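Local coordinates for protein Eag-like K[+] channel (Drosophila melanogaster, PDB 4HP4) that probably forms a voltage-gated potassium channel that lets potassium ions cross the membrane, the piece described here being its cytoplasmic PAS domain, at residues Asp10-Arg15 and Phe23-Ala28; Cys58-Leu63 and Cys102-Val107. All coordinates share one frame; numbering follows the deposited sequence. Where two conformers were deposited one is given.

Interaction 1 (Asp10-Arg15 and Phe23-Ala28); sequences DTIATR and FVLGNA
L25, on the strand 23-27 of the PAS-domain sheet, reaches the N-terminal helix 8-15 with both of its methyl groups and touches A13 and I12. The helix lies on one face of the five-stranded antiparallel sheet. The axis of 10-15 runs nearly antiparallel to that of 23-27 (169°), at a closest approach of 9.9 Å. L25 has more surface buried here than any other residue. Its two branches divide the work. CD1 is 4.1 Å from A13 CB and also rests against the backbone N of A13, while CD2 meets I12 CG2 at 3.8 Å. I12 and L25 approach at a slant, and the torsion of I12 decides which branch is used: CG2 lies opposite the backbone N and faces the strand, whereas CG1, with chi1 at -59°, leads the rest of the chain away from it; the I12 side chain also touches the loop residue I109. A13 lies over the neighbouring side chains of L25 and F23, and its methyl group also touches Y37 of strand 35-38. No hydrogen bond links the two segments; the contact is mainly apolar packing, with A13 N and O meeting carbon atoms. L120 of strand 118-122 touches both F23 and L25. The F23 ring, which also meets the ring of F16, approaches the helix backbone obliquely, with CZ 4.1 Å from A13 O.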
ATOM      1  N   ASP A  10      10.697   1.068  10.955  1.00 22.68           N
ATOM      2  CA  ASP A  10      10.748  -0.122  11.798  1.00 22.71           C
ATOM      3  C   ASP A  10       9.598  -0.134  12.798  1.00 23.46           C
ATOM      4  O   ASP A  10       8.933  -1.155  12.984  1.00 19.02           O
ATOM      5  CB  ASP A  10      12.072  -0.184  12.564  1.00 22.35           C
ATOM      6  CG  ASP A  10      13.261  -0.441  11.659  1.00 25.39           C
ATOM      7  OD1 ASP A  10      13.047  -0.795  10.482  1.00 24.62           O
ATOM      8  OD2 ASP A  10      14.407  -0.293  12.133  1.00 25.54           O
ATOM      9  N   THR A  11       9.378   1.005  13.448  1.00 22.86           N
ATOM     10  CA  THR A  11       8.349   1.121  14.474  1.00 26.38           C
ATOM     11  C   THR A  11       6.971   0.750  13.935  1.00 23.18           C
ATOM     12  O   THR A  11       6.248  -0.029  14.555  1.00 23.78           O
ATOM     13  CB  THR A  11       8.292   2.549  15.063  1.00 27.44           C
ATOM     14  OG1 THR A  11       9.502   2.824  15.777  1.00 35.14           O
ATOM     15  CG2 THR A  11       7.117   2.695  16.021  1.00 36.83           C
ATOM     16  N   ILE A  12       6.611   1.299  12.778  1.00 21.92           N
ATOM     17  CA  ILE A  12       5.278   1.083  12.226  1.00 24.11           C
ATOM     18  C   ILE A  12       5.095  -0.367  11.786  1.00 19.75           C
ATOM     19  O   ILE A  12       4.077  -0.986  12.083  1.00 18.81           O
ATOM     20  CB  ILE A  12       4.992   2.019  11.034  1.00 23.79           C
ATOM     21  CG1 ILE A  12       5.099   3.486  11.461  1.00 26.92           C
ATOM     22  CG2 ILE A  12       3.607   1.743  10.460  1.00 21.13           C
ATOM     23  CD1 ILE A  12       4.087   3.903  12.489  1.00 29.84           C
ATOM     24  N   ALA A  13       6.080  -0.908  11.080  1.00 18.52           N
ATOM     25  CA  ALA A  13       6.019  -2.296  10.637  1.00 17.99           C
ATOM     26  C   ALA A  13       5.807  -3.222  11.827  1.00 18.82           C
ATOM     27  O   ALA A  13       4.957  -4.110  11.794  1.00 19.97           O
ATOM     28  CB  ALA A  13       7.294  -2.675   9.893  1.00 19.34           C
ATOM     29  N   THR A  14       6.584  -3.000  12.881  1.00 17.78           N
ATOM     30  CA  THR A  14       6.557  -3.859  14.057  1.00 19.75           C
ATOM     31  C   THR A  14       5.181  -3.883  14.728  1.00 20.65           C
ATOM     32  O   THR A  14       4.789  -4.893  15.313  1.00 20.11           O
ATOM     33  CB  THR A  14       7.628  -3.414  15.076  1.00 23.01           C
ATOM     34  OG1 THR A  14       8.934  -3.691  14.551  1.00 23.30           O
ATOM     35  CG2 THR A  14       7.460  -4.138  16.405  1.00 26.30           C
ATOM     36  N   ARG A  15       4.446  -2.778  14.640  1.00 21.14           N
ATOM     37  CA  ARG A  15       3.133  -2.685  15.279  1.00 21.21           C
ATOM     38  C   ARG A  15       2.200  -3.805  14.828  1.00 20.21           C
ATOM     39  O   ARG A  15       1.278  -4.185  15.554  1.00 19.80           O
ATOM     40  CB  ARG A  15       2.477  -1.335  14.976  1.00 19.36           C
ATOM     41  CG  ARG A  15       3.177  -0.143  15.596  1.00 21.40           C
ATOM     42  CD  ARG A  15       2.599   1.167  15.080  1.00 26.33           C
ATOM     43  NE  ARG A  15       1.245   1.405  15.580  1.00 21.10           N
ATOM     44  CZ  ARG A  15       0.958   2.005  16.732  1.00 24.70           C
ATOM     45  NH1 ARG A  15       1.925   2.436  17.532  1.00 24.68           N
ATOM     46  NH2 ARG A  15      -0.307   2.172  17.093  1.00 24.33           N
ATOM     47  N   PHE A  23       0.012  -5.141   3.982  1.00 24.17           N
ATOM     48  CA  PHE A  23       0.304  -3.713   3.908  1.00 23.51           C
ATOM     49  C   PHE A  23       1.683  -3.416   3.332  1.00 19.42           C
ATOM     50  O   PHE A  23       2.558  -4.282   3.281  1.00 21.26           O
ATOM     51  CB  PHE A  23       0.166  -3.067   5.294  1.00 20.54           C
ATOM     52  CG  PHE A  23       1.250  -3.457   6.258  1.00 18.37           C
ATOM     53  CD1 PHE A  23       2.394  -2.684   6.381  1.00 18.86           C
ATOM     54  CD2 PHE A  23       1.125  -4.595   7.041  1.00 19.18           C
ATOM     55  CE1 PHE A  23       3.398  -3.038   7.271  1.00 18.54           C
ATOM     56  CE2 PHE A  23       2.124  -4.954   7.931  1.00 18.47           C
ATOM     57  CZ  PHE A  23       3.264  -4.174   8.044  1.00 20.77           C
ATOM     58  N   VAL A  24       1.849  -2.175   2.888  1.00 19.27           N
ATOM     59  CA  VAL A  24       3.136  -1.668   2.442  1.00 19.22           C
ATOM     60  C   VAL A  24       3.402  -0.351   3.151  1.00 20.71           C
ATOM     61  O   VAL A  24       2.476   0.304   3.637  1.00 22.85           O
ATOM     62  CB  VAL A  24       3.161  -1.413   0.920  1.00 20.36           C
ATOM     63  CG1 VAL A  24       2.855  -2.687   0.160  1.00 23.61           C
ATOM     64  CG2 VAL A  24       2.177  -0.311   0.546  1.00 22.40           C
ATOM     65  N   LEU A  25       4.671   0.025   3.220  1.00 21.24           N
ATOM     66  CA  LEU A  25       5.052   1.334   3.719  1.00 21.89           C
ATOM     67  C   LEU A  25       5.736   2.094   2.592  1.00 19.43           C
ATOM     68  O   LEU A  25       6.684   1.597   1.987  1.00 21.30           O
ATOM     69  CB  LEU A  25       5.976   1.200   4.932  1.00 18.64           C
ATOM     70  CG  LEU A  25       5.307   0.612   6.179  1.00 20.64           C
ATOM     71  CD1 LEU A  25       6.327   0.289   7.253  1.00 23.63           C
ATOM     72  CD2 LEU A  25       4.271   1.573   6.722  1.00 23.20           C
ATOM     73  N   GLY A  26       5.232   3.287   2.299  1.00 21.14           N
ATOM     74  CA  GLY A  26       5.800   4.118   1.255  1.00 24.00           C
ATOM     75  C   GLY A  26       6.577   5.279   1.841  1.00 24.13           C
ATOM     76  O   GLY A  26       6.181   5.848   2.857  1.00 22.76           O
ATOM     77  N   ASN A  27       7.692   5.625   1.206  1.00 22.67           N
ATOM     78  CA  ASN A  27       8.506   6.749   1.655  1.00 23.99           C
ATOM     79  C   ASN A  27       7.984   8.066   1.091  1.00 27.31           C
ATOM     80  O   ASN A  27       8.159   8.356  -0.091  1.00 27.90           O
ATOM     81  CB  ASN A  27       9.967   6.553   1.244  1.00 22.67           C
ATOM     82  CG  ASN A  27      10.874   7.629   1.805  1.00 25.55           C
ATOM     83  OD1 ASN A  27      10.446   8.456   2.611  1.00 27.27           O
ATOM     84  ND2 ASN A  27      12.136   7.622   1.389  1.00 27.43           N
ATOM     85  N   ALA A  28       7.354   8.864   1.947  1.00 28.74           N
ATOM     86  CA  ALA A  28       6.752  10.127   1.527  1.00 30.80           C
ATOM     87  C   ALA A  28       7.796  11.212   1.262  1.00 35.00           C
ATOM     88  O   ALA A  28       7.468  12.279   0.744  1.00 37.86           O
ATOM     89  CB  ALA A  28       5.756  10.603   2.574  1.00 30.60           C
TER

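Interaction 2 (Cys58-Leu63 and Cys102-Val107); sequences CSCHFL and CLFDIV
The ring of F104, on the broken strand 100-108 of the PAS-domain sheet, points its CZ at the loop residues C58 and C60 on the inner side of the domain. Backbone carbonyls come first: C58 O lies at the edge near the ring plane, 3.8 Å from F104 CZ, and S59 O, more distant, stands obliquely to the same ring. The second kind of contact is sulfur-aromatic. C60 SG is 4.2 Å from F104 CZ. It approaches the ring obliquely, 50° off its normal. Two torsions bring these groups together: F104 holds CG opposite its backbone N (chi1 -173°), which sends the ring toward the loop, and C60 places SG beside its own N, on the side of the strand. Apolar packing completes the setting. I106 CG1 lies over the rim of one face of the F104 ring, and F92 of strand 89-92 meets that ring edge-to-face. Within the loop, the backbone bond from L63 N to C60 O, 2.9 Å, closes the short 3-10 turn that follows C60. Across the contact there is no hydrogen bond; C58 O lies nearly straight out from CZ, where the slightly positive C-H edge of the ring can point at it, consistent with a weak electrostatic attraction added to dispersion between sulfur and ring.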
ATOM      1  N   CYS A  58       3.685   3.300  -3.841  1.00 27.45           N
ATOM      2  CA  CYS A  58       2.600   3.104  -2.885  0.59 29.84           C
ATOM      3  C   CYS A  58       1.228   3.320  -3.508  1.00 29.20           C
ATOM      4  O   CYS A  58       0.205   2.957  -2.934  1.00 30.95           O
ATOM      5  CB  CYS A  58       2.772   4.100  -1.735  0.59 30.55           C
ATOM      6  SG  CYS A  58       2.003   3.606  -0.195  0.59 36.40           S
ATOM      7  N   SER A  59       1.207   3.982  -4.660  1.00 30.37           N
ATOM      8  CA  SER A  59      -0.049   4.214  -5.361  1.00 35.45           C
ATOM      9  C   SER A  59      -0.594   2.872  -5.838  1.00 37.96           C
ATOM     10  O   SER A  59      -1.781   2.740  -6.139  1.00 34.80           O
ATOM     11  CB  SER A  59       0.155   5.142  -6.558  1.00 34.59           C
ATOM     12  OG  SER A  59       0.779   4.451  -7.626  1.00 36.31           O
ATOM     13  N   CYS A  60       0.292   1.882  -5.908  1.00 33.64           N
ATOM     14  CA  CYS A  60      -0.076   0.526  -6.301  1.00 31.92           C
ATOM     15  C   CYS A  60      -0.592   0.484  -7.734  1.00 36.67           C
ATOM     16  O   CYS A  60      -1.489  -0.292  -8.068  1.00 37.01           O
ATOM     17  CB  CYS A  60      -1.098  -0.063  -5.326  1.00 32.16           C
ATOM     18  SG  CYS A  60      -0.387  -0.458  -3.712  1.00 33.96           S
ATOM     19  N   HIS A  61      -0.000   1.320  -8.580  1.00 36.42           N
ATOM     20  CA  HIS A  61      -0.318   1.335  -9.998  1.00 41.80           C
ATOM     21  C   HIS A  61      -0.146  -0.055 -10.607  1.00 41.98           C
ATOM     22  O   HIS A  61      -0.882  -0.439 -11.514  1.00 42.82           O
ATOM     23  CB  HIS A  61       0.582   2.333 -10.727  1.00 43.98           C
ATOM     24  CG  HIS A  61       0.318   2.420 -12.198  1.00 52.62           C
ATOM     25  ND1 HIS A  61       0.872   1.544 -13.106  1.00 57.39           N
ATOM     26  CD2 HIS A  61      -0.442   3.278 -12.919  1.00 52.57           C
ATOM     27  CE1 HIS A  61       0.464   1.858 -14.323  1.00 54.88           C
ATOM     28  NE2 HIS A  61      -0.334   2.907 -14.237  1.00 58.21           N
ATOM     29  N   PHE A  62       0.828  -0.808 -10.102  1.00 38.48           N
ATOM     30  CA  PHE A  62       1.106  -2.145 -10.621  1.00 39.39           C
ATOM     31  C   PHE A  62      -0.057  -3.110 -10.382  1.00 42.66           C
ATOM     32  O   PHE A  62      -0.080  -4.211 -10.934  1.00 42.87           O
ATOM     33  CB  PHE A  62       2.412  -2.706 -10.032  1.00 37.49           C
ATOM     34  CG  PHE A  62       2.342  -3.040  -8.560  1.00 35.20           C
ATOM     35  CD1 PHE A  62       2.194  -4.353  -8.142  1.00 34.71           C
ATOM     36  CD2 PHE A  62       2.450  -2.048  -7.595  1.00 32.63           C
ATOM     37  CE1 PHE A  62       2.139  -4.670  -6.796  1.00 31.90           C
ATOM     38  CE2 PHE A  62       2.397  -2.362  -6.247  1.00 30.85           C
ATOM     39  CZ  PHE A  62       2.242  -3.674  -5.849  1.00 29.95           C
ATOM     40  N   LEU A  63      -1.024  -2.690  -9.570  1.00 39.62           N
ATOM     41  CA  LEU A  63      -2.208  -3.503  -9.309  1.00 40.61           C
ATOM     42  C   LEU A  63      -3.416  -3.069 -10.143  1.00 43.33           C
ATOM     43  O   LEU A  63      -4.450  -3.735 -10.120  1.00 43.00           O
ATOM     44  CB  LEU A  63      -2.573  -3.457  -7.823  1.00 38.38           C
ATOM     45  CG  LEU A  63      -1.552  -4.036  -6.840  1.00 36.58           C
ATOM     46  CD1 LEU A  63      -2.117  -4.024  -5.425  1.00 34.24           C
ATOM     47  CD2 LEU A  63      -1.142  -5.446  -7.246  1.00 36.56           C
ATOM     48  N   CYS A 102     -10.811  -4.857  -3.473  1.00 40.48           N
ATOM     49  CA  CYS A 102      -9.895  -4.517  -2.395  1.00 36.55           C
ATOM     50  C   CYS A 102     -10.376  -3.306  -1.610  1.00 36.80           C
ATOM     51  O   CYS A 102     -10.765  -2.292  -2.192  1.00 37.86           O
ATOM     52  CB  CYS A 102      -8.503  -4.227  -2.959  1.00 35.19           C
ATOM     53  SG  CYS A 102      -7.273  -3.807  -1.699  1.00 32.56           S
ATOM     54  N   LEU A 103     -10.355  -3.422  -0.286  1.00 34.41           N
ATOM     55  CA  LEU A 103     -10.518  -2.263   0.579  1.00 34.93           C
ATOM     56  C   LEU A 103      -9.124  -1.693   0.822  1.00 30.59           C
ATOM     57  O   LEU A 103      -8.318  -2.266   1.556  1.00 28.33           O
ATOM     58  CB  LEU A 103     -11.190  -2.643   1.898  1.00 34.89           C
ATOM     59  CG  LEU A 103     -11.455  -1.487   2.865  1.00 36.34           C
ATOM     60  CD1 LEU A 103     -12.391  -0.464   2.246  1.00 39.76           C
ATOM     61  CD2 LEU A 103     -12.024  -2.011   4.172  1.00 37.07           C
ATOM     62  N   PHE A 104      -8.857  -0.565   0.178  1.00 31.18           N
ATOM     63  CA  PHE A 104      -7.539   0.050   0.155  1.00 29.55           C
ATOM     64  C   PHE A 104      -7.522   1.192   1.170  1.00 28.53           C
ATOM     65  O   PHE A 104      -8.270   2.161   1.039  1.00 30.39           O
ATOM     66  CB  PHE A 104      -7.262   0.545  -1.268  1.00 31.18           C
ATOM     67  CG  PHE A 104      -5.867   1.055  -1.493  1.00 31.62           C
ATOM     68  CD1 PHE A 104      -4.782   0.473  -0.864  1.00 29.43           C
ATOM     69  CD2 PHE A 104      -5.643   2.104  -2.368  1.00 36.99           C
ATOM     70  CE1 PHE A 104      -3.503   0.943  -1.087  1.00 30.80           C
ATOM     71  CE2 PHE A 104      -4.367   2.576  -2.597  1.00 39.72           C
ATOM     72  CZ  PHE A 104      -3.296   1.996  -1.955  1.00 33.27           C
ATOM     73  N   ASP A 105      -6.669   1.061   2.182  1.00 26.17           N
ATOM     74  CA  ASP A 105      -6.627   2.002   3.296  0.52 27.20           C
ATOM     75  C   ASP A 105      -5.257   2.669   3.394  1.00 29.55           C
ATOM     76  O   ASP A 105      -4.259   2.007   3.672  1.00 29.25           O
ATOM     77  CB  ASP A 105      -6.929   1.262   4.602  0.52 29.65           C
ATOM     78  CG  ASP A 105      -7.342   2.190   5.728  0.52 31.90           C
ATOM     79  OD1 ASP A 105      -6.990   3.388   5.686  0.52 39.15           O
ATOM     80  OD2 ASP A 105      -8.017   1.713   6.664  0.52 32.69           O
ATOM     81  N   ILE A 106      -5.222   3.979   3.172  1.00 26.86           N
ATOM     82  CA  ILE A 106      -3.986   4.747   3.271  1.00 25.64           C
ATOM     83  C   ILE A 106      -4.070   5.752   4.410  1.00 27.11           C
ATOM     84  O   ILE A 106      -5.042   6.500   4.515  1.00 28.76           O
ATOM     85  CB  ILE A 106      -3.705   5.536   1.980  1.00 29.00           C
ATOM     86  CG1 ILE A 106      -3.682   4.599   0.772  1.00 32.98           C
ATOM     87  CG2 ILE A 106      -2.385   6.288   2.100  1.00 33.81           C
ATOM     88  CD1 ILE A 106      -3.507   5.317  -0.547  1.00 37.39           C
ATOM     89  N   VAL A 107      -3.051   5.761   5.264  1.00 24.77           N
ATOM     90  CA  VAL A 107      -2.910   6.808   6.268  1.00 26.75           C
ATOM     91  C   VAL A 107      -1.501   7.383   6.224  1.00 26.72           C
ATOM     92  O   VAL A 107      -0.524   6.639   6.158  1.00 25.59           O
ATOM     93  CB  VAL A 107      -3.208   6.307   7.703  1.00 28.63           C
ATOM     94  CG1 VAL A 107      -4.640   5.810   7.807  1.00 28.47           C
ATOM     95  CG2 VAL A 107      -2.224   5.222   8.126  1.00 26.18           C
TER

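In the fold
Both interactions pack onto the same antiparallel sheet, but at different depths. Interaction 2 is buried near the centre of the chain, where the loop 58-63 closes over strand 100-108; interaction 1 is only partly buried and lies further out, where the N-terminal helix leans on strand 23-27. Neither has a hydrogen bond across it. The outer contact is mostly methyl against methyl, while the inner one brings backbone carbonyls and a cysteine sulfur to an aromatic ring. They meet where V24 packs on C58, whose side chain has two conformers; in one, SG is 4.0 Å from V24 CG2, a doubtful detail. Strand 23-27 meets the helix through F23 and L25 and the loop through V24.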